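Local atomic coordinates of indole-3-acetic acid-amido synthetase GH3.15 (Arabidopsis thaliana, PDB entry 6E1Q), a protein that uses ATP to conjugate amino acids, chiefly glutamine, to the auxin precursor indole-3-butyric acid and to the herbicide 2,4-DB. Residues W234-G244 and A265-E275; F219-I227 and M305-Y315. All blocks are in the same frame, centred on the assembly; numbering follows the deposited sequence.

Contact 1. Residues W234-G244 and A265-E275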
loop_
_atom_site.group_PDB
_atom_site.type_symbol
_atom_site.label_atom_id
_atom_site.label_comp_id
_atom_site.label_asym_id
_atom_site.label_seq_id
_atom_site.Cartn_x
_atom_site.Cartn_y
_atom_site.Cartn_z
ATOM N N TRP A 234 -24.533 0.507 -9.985
ATOM C CA TRP A 234 -24.405 0.981 -11.357
ATOM C C TRP A 234 -25.723 1.445 -11.985
ATOM O O TRP A 234 -25.690 2.454 -12.707
ATOM C CB TRP A 234 -23.707 -0.078 -12.221
ATOM C CG TRP A 234 -24.448 -1.354 -12.511
ATOM C CD1 TRP A 234 -24.281 -2.559 -11.876
ATOM C CD2 TRP A 234 -25.431 -1.577 -13.544
ATOM N NE1 TRP A 234 -25.117 -3.506 -12.427
ATOM C CE2 TRP A 234 -25.826 -2.934 -13.456
ATOM C CE3 TRP A 234 -26.012 -0.761 -14.532
ATOM C CZ2 TRP A 234 -26.771 -3.494 -14.312
ATOM C CZ3 TRP A 234 -26.966 -1.316 -15.382
ATOM C CH2 TRP A 234 -27.335 -2.675 -15.267
ATOM N N PRO A 235 -26.894 0.834 -11.730
ATOM C CA PRO A 235 -28.098 1.339 -12.427
ATOM C C PRO A 235 -28.472 2.732 -11.990
ATOM O O PRO A 235 -28.881 3.551 -12.828
ATOM C CB PRO A 235 -29.191 0.312 -12.077
ATOM C CG PRO A 235 -28.411 -0.916 -11.666
ATOM C CD PRO A 235 -27.204 -0.385 -10.958
ATOM N N GLU A 236 -28.329 3.030 -10.698
ATOM C CA GLU A 236 -28.628 4.380 -10.237
ATOM C C GLU A 236 -27.612 5.383 -10.771
ATOM O O GLU A 236 -27.984 6.487 -11.190
ATOM C CB GLU A 236 -28.663 4.420 -8.716
ATOM C CG GLU A 236 -29.042 5.771 -8.180
ATOM C CD GLU A 236 -29.105 5.802 -6.668
ATOM O OE1 GLU A 236 -29.421 6.877 -6.124
ATOM O OE2 GLU A 236 -28.836 4.761 -6.023
ATOM N N LEU A 237 -26.321 5.028 -10.755
ATOM C CA LEU A 237 -25.315 5.899 -11.363
ATOM C C LEU A 237 -25.666 6.224 -12.810
ATOM O O LEU A 237 -25.561 7.378 -13.248
ATOM C CB LEU A 237 -23.934 5.241 -11.296
ATOM C CG LEU A 237 -23.352 5.189 -9.887
ATOM C CD1 LEU A 237 -22.297 4.081 -9.834
ATOM C CD2 LEU A 237 -22.743 6.552 -9.528
ATOM N N CYS A 238 -26.053 5.201 -13.577
ATOM C CA CYS A 238 -26.369 5.416 -14.982
ATOM C C CYS A 238 -27.620 6.266 -15.132
ATOM O O CYS A 238 -27.705 7.109 -16.033
ATOM C CB CYS A 238 -26.530 4.074 -15.681
ATOM S SG CYS A 238 -24.957 3.211 -15.848
ATOM N N SER A 239 -28.591 6.064 -14.243
ATOM C CA SER A 239 -29.801 6.866 -14.273
ATOM C C SER A 239 -29.473 8.348 -14.071
ATOM O O SER A 239 -30.008 9.213 -14.778
ATOM C CB SER A 239 -30.776 6.335 -13.216
ATOM O OG SER A 239 -31.665 7.344 -12.814
ATOM N N ASN A 240 -28.563 8.654 -13.140
ATOM C CA ASN A 240 -28.113 10.035 -12.956
ATOM C C ASN A 240 -27.497 10.587 -14.232
ATOM O O ASN A 240 -27.714 11.754 -14.582
ATOM C CB ASN A 240 -27.083 10.129 -11.828
ATOM C CG ASN A 240 -27.703 10.083 -10.438
ATOM O OD1 ASN A 240 -27.026 10.410 -9.463
ATOM N ND2 ASN A 240 -28.977 9.662 -10.331
ATOM N N ILE A 241 -26.699 9.771 -14.924
ATOM C CA ILE A 241 -26.090 10.201 -16.178
ATOM C C ILE A 241 -27.161 10.458 -17.234
ATOM O O ILE A 241 -27.087 11.436 -17.989
ATOM C CB ILE A 241 -25.057 9.158 -16.651
ATOM C CG1 ILE A 241 -23.854 9.112 -15.700
ATOM C CG2 ILE A 241 -24.583 9.460 -18.098
ATOM C CD1 ILE A 241 -22.828 8.010 -16.045
ATOM N N ARG A 242 -28.170 9.589 -17.310
ATOM C CA ARG A 242 -29.226 9.765 -18.312
ATOM C C ARG A 242 -29.982 11.074 -18.101
ATOM O O ARG A 242 -30.225 11.826 -19.053
ATOM C CB ARG A 242 -30.197 8.577 -18.266
ATOM C CG ARG A 242 -31.455 8.770 -19.135
ATOM C CD ARG A 242 -32.197 7.453 -19.315
ATOM N NE ARG A 242 -31.456 6.504 -20.137
ATOM C CZ ARG A 242 -30.821 5.429 -19.668
ATOM N NH1 ARG A 242 -30.827 5.142 -18.361
ATOM N NH2 ARG A 242 -30.178 4.633 -20.513
ATOM N N THR A 243 -30.361 11.362 -16.853
ATOM C CA THR A 243 -31.167 12.532 -16.532
ATOM C C THR A 243 -30.340 13.789 -16.317
ATOM O O THR A 243 -30.903 14.887 -16.316
ATOM C CB THR A 243 -31.995 12.288 -15.264
ATOM O OG1 THR A 243 -31.106 12.066 -14.160
ATOM C CG2 THR A 243 -32.909 11.074 -15.425
ATOM N N GLY A 244 -29.030 13.659 -16.136
ATOM C CA GLY A 244 -28.245 14.810 -15.742
ATOM C C GLY A 244 -28.597 15.340 -14.376
ATOM O O GLY A 244 -28.403 16.526 -14.107
ATOM N N ALA A 265 -25.326 17.912 -18.544
ATOM C CA ALA A 265 -26.552 17.834 -19.327
ATOM C C ALA A 265 -27.010 16.385 -19.356
ATOM O O ALA A 265 -26.197 15.474 -19.165
ATOM C CB ALA A 265 -26.331 18.364 -20.752
ATOM N N PRO A 266 -28.303 16.136 -19.581
ATOM C CA PRO A 266 -28.761 14.749 -19.725
ATOM C C PRO A 266 -27.952 14.038 -20.803
ATOM O O PRO A 266 -27.652 14.606 -21.851
ATOM C CB PRO A 266 -30.235 14.894 -20.124
ATOM C CG PRO A 266 -30.624 16.297 -19.704
ATOM C CD PRO A 266 -29.386 17.119 -19.794
ATOM N N ASN A 267 -27.579 12.787 -20.541
ATOM C CA ASN A 267 -26.761 12.016 -21.480
ATOM C C ASN A 267 -27.265 10.582 -21.584
ATOM O O ASN A 267 -26.600 9.634 -21.143
ATOM C CB ASN A 267 -25.288 12.062 -21.075
ATOM C CG ASN A 267 -24.378 11.899 -22.258
ATOM O OD1 ASN A 267 -24.753 11.270 -23.253
ATOM N ND2 ASN A 267 -23.185 12.472 -22.173
ATOM N N PRO A 268 -28.434 10.388 -22.213
ATOM C CA PRO A 268 -28.973 9.022 -22.375
ATOM C C PRO A 268 -28.017 8.071 -23.070
ATOM O O PRO A 268 -27.953 6.891 -22.703
ATOM C CB PRO A 268 -30.241 9.230 -23.231
ATOM C CG PRO A 268 -30.535 10.699 -23.165
ATOM C CD PRO A 268 -29.216 11.389 -22.957
ATOM N N GLU A 269 -27.277 8.554 -24.077
ATOM C CA GLU A 269 -26.420 7.670 -24.864
ATOM C C GLU A 269 -25.254 7.147 -24.039
ATOM O O GLU A 269 -24.897 5.965 -24.124
ATOM C CB GLU A 269 -25.908 8.396 -26.112
ATOM C CG GLU A 269 -24.538 7.903 -26.582
ATOM C CD GLU A 269 -24.186 8.348 -27.995
ATOM O OE1 GLU A 269 -24.668 9.424 -28.416
ATOM O OE2 GLU A 269 -23.416 7.624 -28.670
ATOM N N LEU A 270 -24.623 8.027 -23.257
ATOM C CA LEU A 270 -23.544 7.576 -22.393
ATOM C C LEU A 270 -24.068 6.616 -21.324
ATOM O O LEU A 270 -23.416 5.614 -20.996
ATOM C CB LEU A 270 -22.848 8.776 -21.750
ATOM C CG LEU A 270 -21.771 8.359 -20.727
ATOM C CD1 LEU A 270 -20.667 7.550 -21.407
ATOM C CD2 LEU A 270 -21.199 9.545 -19.954
ATOM N N ALA A 271 -25.244 6.908 -20.771
ATOM C CA ALA A 271 -25.852 6.002 -19.809
ATOM C C ALA A 271 -26.032 4.614 -20.416
ATOM O O ALA A 271 -25.678 3.606 -19.798
ATOM C CB ALA A 271 -27.191 6.575 -19.325
ATOM N N SER A 272 -26.543 4.553 -21.648
ATOM C CA SER A 272 -26.828 3.266 -22.280
ATOM C C SER A 272 -25.545 2.484 -22.540
ATOM O O SER A 272 -25.520 1.261 -22.379
ATOM C CB SER A 272 -27.597 3.481 -23.593
ATOM O OG SER A 272 -28.948 3.793 -23.336
ATOM N N LEU A 273 -24.475 3.179 -22.943
ATOM C CA LEU A 273 -23.186 2.526 -23.159
ATOM C C LEU A 273 -22.684 1.862 -21.887
ATOM O O LEU A 273 -22.192 0.729 -21.912
ATOM C CB LEU A 273 -22.157 3.542 -23.665
ATOM C CG LEU A 273 -22.421 4.096 -25.071
ATOM C CD1 LEU A 273 -21.396 5.167 -25.475
ATOM C CD2 LEU A 273 -22.434 2.946 -26.066
ATOM N N ILE A 274 -22.794 2.560 -20.762
ATOM C CA ILE A 274 -22.303 2.027 -19.502
ATOM C C ILE A 274 -23.200 0.900 -19.026
ATOM O O ILE A 274 -22.719 -0.119 -18.512
ATOM C CB ILE A 274 -22.198 3.155 -18.463
ATOM C CG1 ILE A 274 -21.206 4.209 -18.952
ATOM C CG2 ILE A 274 -21.734 2.609 -17.127
ATOM C CD1 ILE A 274 -21.078 5.370 -18.019
ATOM N N GLU A 275 -24.519 1.070 -19.179
ATOM C CA GLU A 275 -25.459 0.002 -18.846
ATOM C C GLU A 275 -25.171 -1.256 -19.662
ATOM O O GLU A 275 -25.246 -2.370 -19.137
ATOM C CB GLU A 275 -26.906 0.489 -19.067
ATOM C CG GLU A 275 -27.457 1.414 -17.950
ATOM C CD GLU A 275 -28.579 2.358 -18.414
ATOM O OE1 GLU A 275 -28.924 2.360 -19.610
ATOM O OE2 GLU A 275 -29.119 3.117 -17.575
HETATM O O HOH W 1 -30.096 2.497 -15.055
HETATM O O HOH W 2 -24.905 13.298 -18.078
#

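Contact 2. Residues F219-I227 and M305-Y315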
loop_
_atom_site.group_PDB
_atom_site.type_symbol
_atom_site.label_atom_id
_atom_site.label_comp_id
_atom_site.label_asym_id
_atom_site.label_seq_id
_atom_site.Cartn_x
_atom_site.Cartn_y
_atom_site.Cartn_z
ATOM N N PHE A 219 -3.881 0.626 -3.122
ATOM C CA PHE A 219 -3.552 -0.797 -3.116
ATOM C C PHE A 219 -4.345 -1.565 -4.169
ATOM O O PHE A 219 -5.441 -1.161 -4.563
ATOM C CB PHE A 219 -3.856 -1.433 -1.759
ATOM C CG PHE A 219 -3.529 -0.561 -0.581
ATOM C CD1 PHE A 219 -2.254 -0.056 -0.404
ATOM C CD2 PHE A 219 -4.491 -0.293 0.384
ATOM C CE1 PHE A 219 -1.942 0.727 0.699
ATOM C CE2 PHE A 219 -4.189 0.490 1.499
ATOM C CZ PHE A 219 -2.917 1.000 1.655
ATOM N N ALA A 220 -3.799 -2.722 -4.574
ATOM C CA ALA A 220 -4.563 -3.660 -5.399
ATOM C C ALA A 220 -5.949 -3.931 -4.807
ATOM O O ALA A 220 -6.953 -3.916 -5.523
ATOM C CB ALA A 220 -3.791 -4.973 -5.561
ATOM N N SER A 221 -6.029 -4.161 -3.493
ATOM C CA SER A 221 -7.319 -4.488 -2.902
ATOM C C SER A 221 -8.267 -3.298 -2.893
ATOM O O SER A 221 -9.486 -3.496 -2.792
ATOM C CB SER A 221 -7.124 -5.040 -1.480
ATOM O OG SER A 221 -6.358 -4.171 -0.669
ATOM N N SER A 222 -7.737 -2.074 -3.018
ATOM C CA SER A 222 -8.594 -0.890 -3.052
ATOM C C SER A 222 -9.581 -0.954 -4.199
ATOM O O SER A 222 -10.711 -0.471 -4.072
ATOM C CB SER A 222 -7.760 0.397 -3.168
ATOM O OG SER A 222 -6.659 0.384 -2.274
ATOM N N PHE A 223 -9.169 -1.531 -5.330
ATOM C CA PHE A 223 -10.037 -1.611 -6.498
ATOM C C PHE A 223 -11.229 -2.530 -6.274
ATOM O O PHE A 223 -12.307 -2.282 -6.828
ATOM C CB PHE A 223 -9.239 -2.082 -7.707
ATOM C CG PHE A 223 -8.344 -1.031 -8.262
ATOM C CD1 PHE A 223 -8.869 0.002 -9.012
ATOM C CD2 PHE A 223 -6.984 -1.046 -8.000
ATOM C CE1 PHE A 223 -8.059 0.982 -9.514
ATOM C CE2 PHE A 223 -6.150 -0.057 -8.515
ATOM C CZ PHE A 223 -6.690 0.960 -9.266
ATOM N N LEU A 224 -11.071 -3.564 -5.446
ATOM C CA LEU A 224 -12.170 -4.496 -5.206
ATOM C C LEU A 224 -13.327 -3.818 -4.494
ATOM O O LEU A 224 -14.491 -4.145 -4.736
ATOM C CB LEU A 224 -11.682 -5.687 -4.386
ATOM C CG LEU A 224 -10.347 -6.219 -4.866
ATOM C CD1 LEU A 224 -9.859 -7.353 -3.956
ATOM C CD2 LEU A 224 -10.473 -6.652 -6.311
ATOM N N LYS A 225 -13.020 -2.894 -3.582
ATOM C CA LYS A 225 -14.059 -2.121 -2.919
ATOM C C LYS A 225 -14.785 -1.207 -3.912
ATOM O O LYS A 225 -16.004 -1.058 -3.847
ATOM C CB LYS A 225 -13.421 -1.335 -1.772
ATOM C CG LYS A 225 -14.369 -0.576 -0.901
ATOM C CD LYS A 225 -15.222 -1.503 -0.075
ATOM C CE LYS A 225 -16.144 -0.735 0.850
ATOM N NZ LYS A 225 -17.057 -1.645 1.617
ATOM N N VAL A 226 -14.057 -0.631 -4.866
ATOM C CA VAL A 226 -14.682 0.172 -5.910
ATOM C C VAL A 226 -15.601 -0.689 -6.770
ATOM O O VAL A 226 -16.735 -0.305 -7.080
ATOM C CB VAL A 226 -13.596 0.861 -6.761
ATOM C CG1 VAL A 226 -14.222 1.537 -7.955
ATOM C CG2 VAL A 226 -12.847 1.914 -5.923
ATOM N N ILE A 227 -15.134 -1.872 -7.153
ATOM C CA ILE A 227 -15.920 -2.746 -8.016
ATOM C C ILE A 227 -17.163 -3.243 -7.285
ATOM O O ILE A 227 -18.256 -3.326 -7.864
ATOM C CB ILE A 227 -15.035 -3.907 -8.501
ATOM C CG1 ILE A 227 -13.957 -3.371 -9.437
ATOM C CG2 ILE A 227 -15.885 -5.007 -9.154
ATOM C CD1 ILE A 227 -13.015 -4.411 -9.948
ATOM N N MET A 305 -0.265 -7.333 -0.768
ATOM C CA MET A 305 -1.155 -7.022 -1.877
ATOM C C MET A 305 -0.966 -7.962 -3.057
ATOM O O MET A 305 -1.838 -8.014 -3.933
ATOM C CB MET A 305 -0.959 -5.578 -2.334
ATOM C CG MET A 305 -1.417 -4.537 -1.301
ATOM S SD MET A 305 -3.157 -4.841 -0.837
ATOM C CE MET A 305 -3.235 -3.983 0.733
ATOM N N ALA A 306 0.155 -8.690 -3.111
ATOM C CA ALA A 306 0.352 -9.648 -4.202
ATOM C C ALA A 306 -0.759 -10.684 -4.260
ATOM O O ALA A 306 -0.996 -11.264 -5.326
ATOM C CB ALA A 306 1.709 -10.352 -4.066
ATOM N N GLN A 307 -1.452 -10.914 -3.139
ATOM C CA GLN A 307 -2.509 -11.914 -3.090
ATOM C C GLN A 307 -3.667 -11.582 -4.025
ATOM O O GLN A 307 -4.354 -12.493 -4.496
ATOM C CB GLN A 307 -3.039 -12.043 -1.661
ATOM C CG GLN A 307 -2.027 -12.628 -0.667
ATOM C CD GLN A 307 -1.689 -14.098 -0.947
ATOM O OE1 GLN A 307 -2.566 -14.908 -1.290
ATOM N NE2 GLN A 307 -0.414 -14.445 -0.788
ATOM N N TYR A 308 -3.915 -10.299 -4.282
ATOM C CA TYR A 308 -5.063 -9.861 -5.060
ATOM C C TYR A 308 -4.774 -9.779 -6.549
ATOM O O TYR A 308 -5.675 -9.445 -7.326
ATOM C CB TYR A 308 -5.543 -8.501 -4.553
ATOM C CG TYR A 308 -5.831 -8.526 -3.062
ATOM C CD1 TYR A 308 -7.025 -9.042 -2.572
ATOM C CD2 TYR A 308 -4.876 -8.068 -2.137
ATOM C CE1 TYR A 308 -7.271 -9.091 -1.189
ATOM C CE2 TYR A 308 -5.112 -8.099 -0.755
ATOM C CZ TYR A 308 -6.301 -8.614 -0.287
ATOM O OH TYR A 308 -6.526 -8.652 1.076
ATOM N N ILE A 309 -3.548 -10.074 -6.959
ATOM C CA ILE A 309 -3.195 -9.927 -8.369
ATOM C C ILE A 309 -4.083 -10.791 -9.276
ATOM O O ILE A 309 -4.617 -10.243 -10.252
ATOM C CB ILE A 309 -1.687 -10.202 -8.567
ATOM C CG1 ILE A 309 -0.852 -9.062 -7.994
ATOM C CG2 ILE A 309 -1.356 -10.397 -10.040
ATOM C CD1 ILE A 309 0.647 -9.403 -7.978
ATOM N N PRO A 310 -4.279 -12.081 -9.009
ATOM C CA PRO A 310 -5.134 -12.861 -9.929
ATOM C C PRO A 310 -6.531 -12.293 -10.077
ATOM O O PRO A 310 -7.063 -12.241 -11.191
ATOM C CB PRO A 310 -5.144 -14.263 -9.292
ATOM C CG PRO A 310 -3.844 -14.349 -8.562
ATOM C CD PRO A 310 -3.620 -12.952 -8.013
ATOM N N LEU A 311 -7.141 -11.843 -8.984
ATOM C CA LEU A 311 -8.492 -11.309 -9.083
ATOM C C LEU A 311 -8.507 -9.957 -9.792
ATOM O O LEU A 311 -9.388 -9.691 -10.621
ATOM C CB LEU A 311 -9.111 -11.199 -7.694
ATOM C CG LEU A 311 -10.550 -10.692 -7.713
ATOM C CD1 LEU A 311 -11.459 -11.612 -8.526
ATOM C CD2 LEU A 311 -11.053 -10.527 -6.286
ATOM N N LEU A 312 -7.537 -9.093 -9.491
ATOM C CA LEU A 312 -7.497 -7.799 -10.161
ATOM C C LEU A 312 -7.236 -7.973 -11.653
ATOM O O LEU A 312 -7.807 -7.247 -12.478
ATOM C CB LEU A 312 -6.439 -6.904 -9.512
ATOM C CG LEU A 312 -6.246 -5.492 -10.058
ATOM C CD1 LEU A 312 -7.580 -4.740 -10.060
ATOM C CD2 LEU A 312 -5.185 -4.731 -9.253
ATOM N N GLU A 313 -6.410 -8.958 -12.026
ATOM C CA GLU A 313 -6.191 -9.210 -13.449
ATOM C C GLU A 313 -7.476 -9.686 -14.117
ATOM O O GLU A 313 -7.745 -9.345 -15.270
ATOM C CB GLU A 313 -5.067 -10.234 -13.647
ATOM C CG GLU A 313 -3.685 -9.692 -13.250
ATOM C CD GLU A 313 -2.532 -10.654 -13.551
ATOM O OE1 GLU A 313 -2.772 -11.876 -13.653
ATOM O OE2 GLU A 313 -1.374 -10.183 -13.658
ATOM N N PHE A 314 -8.274 -10.482 -13.408
ATOM C CA PHE A 314 -9.571 -10.899 -13.930
ATOM C C PHE A 314 -10.440 -9.690 -14.279
ATOM O O PHE A 314 -11.072 -9.645 -15.343
ATOM C CB PHE A 314 -10.267 -11.791 -12.901
ATOM C CG PHE A 314 -11.698 -12.114 -13.236
ATOM C CD1 PHE A 314 -12.000 -13.039 -14.213
ATOM C CD2 PHE A 314 -12.741 -11.481 -12.573
ATOM C CE1 PHE A 314 -13.322 -13.346 -14.518
ATOM C CE2 PHE A 314 -14.043 -11.782 -12.871
ATOM C CZ PHE A 314 -14.333 -12.728 -13.851
ATOM N N TYR A 315 -10.485 -8.697 -13.395
ATOM C CA TYR A 315 -11.254 -7.485 -13.668
ATOM C C TYR A 315 -10.571 -6.543 -14.656
ATOM O O TYR A 315 -11.225 -5.622 -15.146
ATOM C CB TYR A 315 -11.514 -6.731 -12.361
ATOM C CG TYR A 315 -12.474 -7.443 -11.442
ATOM C CD1 TYR A 315 -13.729 -7.842 -11.887
ATOM C CD2 TYR A 315 -12.114 -7.751 -10.136
ATOM C CE1 TYR A 315 -14.613 -8.510 -11.035
ATOM C CE2 TYR A 315 -12.988 -8.410 -9.287
ATOM C CZ TYR A 315 -14.222 -8.794 -9.738
ATOM O OH TYR A 315 -15.080 -9.454 -8.884
HETATM O O HOH W 3 -5.743 -6.160 1.895
#

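Contact 1. Residues W234-G244 and A265-E275
P266, in the loop just before helix 268-275, lies against the C-terminal end of helix 234-243, its CB 3.2 Å from R242 O; the two helices form an antiparallel pair at the periphery of the GH3 N-terminal domain, their short axes approaching to 7.4 Å at 160°. Next, N267 reaches across with its backbone N to I241 O (2.9 Å), in the carbonyl plane, a last-turn carbonyl that also accepts from a water shared with A265 O. Its side chain turns the other way: OD1 takes L270 N, making N267 the N-cap, a place asparagine suits. P268 fits the first turn, where no backbone N-H is needed. L270 CD2 meets I241 CG2. A271 is small enough to let the helices close in, its CB 3.4 Å from C238 O and over one face of the R242 guanidinium. R242 bends at chi3 (-69°) and sits as a knob among P268, A271, S272 and E275; S272 OG receives a weak bond from its NH2. I274 CG2 touches C238 SG (3.5 Å). E275, its CG by the edge of the W234 ring, holds R242 end-on in a salt bridge with planes 22° apart: NH2 donates almost straight to OE1 (2.7 Å), and NH1 meets the syn lone pair of OE2 (2.8 Å).

Contact 2. Residues F219-I227 and M305-Y315
M305, in the 3-10 turn leading to helix 309-315, meets F219 and S221 at the start of helix 220-227; the two helices, both of the GH3 N-terminal domain, cross at 49° with axes 9.7 Å apart. Followed outward, its CB lies 4.3 Å from A220 CB; CG then approaches F219 CB. A bend at chi2 (-55°) helps bring SD to S221 OG (3.3 Å) and beside F219, in an oblique Met-aromatic contact. CE ends near F219 CG and S221 OG; an unbranched, flexible methionine can thread its sulfur and methyl between F219 and S221. Beyond it, S221 CB sits over the centre of the Y308 ring, 3.7 Å from its centroid, a CH-pi contact that a small residue permits. Y308 OH and, weakly, S221 OG share a water; the hydroxyl also has weak bonds to D464 and T557. L224 sends CD1 to Y308 CD1 (3.6 Å) and CD2 to L311 CD2, while L312 CD2 fills in against A220 CB. Last, I227 extends CD1 over one face of Y315, 3.4 Å from CG. F219 stands near S98 and M305 near T302, both ATP-binding residues. The interface relies on close fit of apolar groups, with a bridging water as polar link, rather than on direct hydrogen bonds between the segments.

How the contacts relate
From the N terminus, the chain leaves strand 212-217 and enters helix 220-243, which serves both contacts: its first turns belong to contact 2, its last to contact 1. After the helix ends, a loop containing helix 253-258 leads back to helix 268-278, and contact 1 closes this short excursion of 20 intervening residues. The chain then passes helix 286-290 and strand 297-298 before 305-315 returns to the start of the long helix, closing contact 2 across 77 residues. Contact 1 is thus nested within contact 2. Their centres lie 26 Å apart, and helix 220-243 spans from the peripheral helix pair to the buried region near the ATP site.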